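Hypothetical protein AF0941 (Archaeoglobus fulgidus, PDB 1YOZ) is of unknown function and folds as a mainly helical protein of the AF0941-like family. Local coordinates at residues Asn34-Glu37 with Met38-Asp42. Sequence-based numbering, arbitrary orientation.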
loop_
_atom_site.group_PDB
_atom_site.type_symbol
_atom_site.label_atom_id
_atom_site.label_comp_id
_atom_site.label_asym_id
_atom_site.label_seq_id
_atom_site.Cartn_x
_atom_site.Cartn_y
_atom_site.Cartn_z
ATOM N N ASN B 34 -1.888 16.121 -13.075
ATOM C CA ASN B 34 -2.815 14.953 -13.149
ATOM C C ASN B 34 -2.735 14.136 -11.837
ATOM O O ASN B 34 -3.708 13.551 -11.372
ATOM C CB ASN B 34 -2.439 14.021 -14.325
ATOM C CG ASN B 34 -2.740 14.631 -15.704
ATOM O OD1 ASN B 34 -3.459 15.621 -15.808
ATOM N ND2 ASN B 34 -2.168 14.035 -16.762
ATOM N N ILE B 35 -1.526 14.063 -11.295
ATOM C CA ILE B 35 -1.279 13.343 -10.030
ATOM C C ILE B 35 -2.146 13.948 -8.931
ATOM O O ILE B 35 -2.977 13.263 -8.331
ATOM C CB ILE B 35 0.235 13.336 -9.662
ATOM C CG1 ILE B 35 1.025 12.576 -10.728
ATOM C CG2 ILE B 35 0.490 12.680 -8.288
ATOM C CD1 ILE B 35 2.509 12.394 -10.391
ATOM N N PHE B 36 -2.021 15.257 -8.719
ATOM C CA PHE B 36 -2.853 15.916 -7.706
ATOM C C PHE B 36 -4.341 15.639 -7.956
ATOM O O PHE B 36 -5.054 15.184 -7.068
ATOM C CB PHE B 36 -2.525 17.409 -7.680
ATOM C CG PHE B 36 -2.872 18.118 -6.378
ATOM C CD1 PHE B 36 -2.087 19.202 -5.956
ATOM C CD2 PHE B 36 -3.976 17.748 -5.610
ATOM C CE1 PHE B 36 -2.388 19.902 -4.769
ATOM C CE2 PHE B 36 -4.301 18.437 -4.445
ATOM C CZ PHE B 36 -3.504 19.520 -4.015
ATOM N N GLU B 37 -4.828 15.827 -9.190
ATOM C CA GLU B 37 -6.251 15.541 -9.463
ATOM C C GLU B 37 -6.669 14.089 -9.203
ATOM O O GLU B 37 -7.769 13.831 -8.707
ATOM C CB GLU B 37 -6.664 16.037 -10.876
ATOM C CG GLU B 37 -8.137 15.811 -11.191
ATOM C CD GLU B 37 -8.453 16.086 -12.681
ATOM O OE1 GLU B 37 -7.851 17.055 -13.240
ATOM O OE2 GLU B 37 -9.288 15.336 -13.281
ATOM N N MET B 38 -5.765 13.134 -9.467
ATOM C CA MET B 38 -5.991 11.713 -9.209
ATOM C C MET B 38 -6.209 11.443 -7.727
ATOM O O MET B 38 -7.145 10.774 -7.371
ATOM C CB MET B 38 -4.756 10.887 -9.661
ATOM C CG MET B 38 -5.062 9.632 -10.442
ATOM S SD MET B 38 -3.595 8.764 -10.969
ATOM C CE MET B 38 -2.834 9.963 -11.938
ATOM N N PHE B 39 -5.321 11.954 -6.857
ATOM C CA PHE B 39 -5.553 11.825 -5.414
ATOM C C PHE B 39 -6.802 12.566 -4.956
ATOM O O PHE B 39 -7.491 12.080 -4.064
ATOM C CB PHE B 39 -4.320 12.245 -4.582
ATOM C CG PHE B 39 -3.185 11.265 -4.678
ATOM C CD1 PHE B 39 -3.147 10.144 -3.841
ATOM C CD2 PHE B 39 -2.186 11.445 -5.602
ATOM C CE1 PHE B 39 -2.099 9.227 -3.917
ATOM C CE2 PHE B 39 -1.109 10.527 -5.691
ATOM C CZ PHE B 39 -1.089 9.420 -4.864
ATOM N N ARG B 40 -7.080 13.752 -5.520
ATOM C CA ARG B 40 -8.379 14.411 -5.196
ATOM C C ARG B 40 -9.554 13.496 -5.565
ATOM O O ARG B 40 -10.496 13.350 -4.764
ATOM C CB ARG B 40 -8.595 15.757 -5.927
ATOM C CG ARG B 40 -7.748 16.904 -5.486
ATOM C CD ARG B 40 -8.124 18.185 -6.291
ATOM N NE ARG B 40 -7.014 19.136 -6.215
ATOM C CZ ARG B 40 -6.179 19.438 -7.209
ATOM N NH1 ARG B 40 -6.309 18.882 -8.408
ATOM N NH2 ARG B 40 -5.220 20.331 -7.007
ATOM N N SER B 41 -9.525 12.904 -6.775
ATOM C CA SER B 41 -10.618 12.023 -7.155
ATOM C C SER B 41 -10.731 10.795 -6.280
ATOM O O SER B 41 -11.837 10.324 -6.037
ATOM C CB SER B 41 -10.584 11.578 -8.627
ATOM O OG SER B 41 -9.271 11.295 -9.046
ATOM N N ASP B 42 -9.579 10.252 -5.847
ATOM C CA ASP B 42 -9.560 9.142 -4.907
ATOM C C ASP B 42 -10.220 9.490 -3.588
ATOM O O ASP B 42 -11.023 8.699 -3.079
ATOM C CB ASP B 42 -8.113 8.694 -4.625
ATOM C CG ASP B 42 -7.541 7.823 -5.737
ATOM O OD1 ASP B 42 -8.280 7.474 -6.720
ATOM O OD2 ASP B 42 -6.345 7.476 -5.614
#
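Arg40 lays its guanidinium flat on the ring of Phe36, one turn earlier in helix 32-51. The planes are only 15° apart and Arg40 CZ stands 3.7 Å from the ring centroid, which identifies a stacked cation-pi pair. Arg40 NH2 sits over the ring centre, 3.2 Å from Phe36 CD2. The overlap follows from the side-chain conformations: Phe36 holds CG anti to its backbone nitrogen (chi1 -157°), while the Arg40 chain runs extended from CG to NE, back toward the ring. With an alanine in place of Phe36, the guanidinium would probably lose its flat support and be freer to turn.

The buried flank is apolar: Ile35 and Phe39 point the same way, and Ile35 CG2 meets Phe39 CE2 at 3.7 Å, in the plane of the ring and at its edge. Beneath both pairs runs the i to i+4 backbone bonding of the helix, Arg40 N to Phe36 O being 2.9 Å and nearly straight at 170°, with Ser41 N donating to Glu37 O at 2.8 Å. The solvent side is looser: exposed Glu37 keeps OE1 5.4 Å from Arg40 NH1, too far for contact.

Phe36 and Arg40 face helix 99-113 through Ile105 and Tyr108, respectively, whereas Ile35 and Phe39 pack on Phe9 of helix 8-18 and Leu75 of helix 75-88, and Phe39 also reaches Leu67 of helix 57-73.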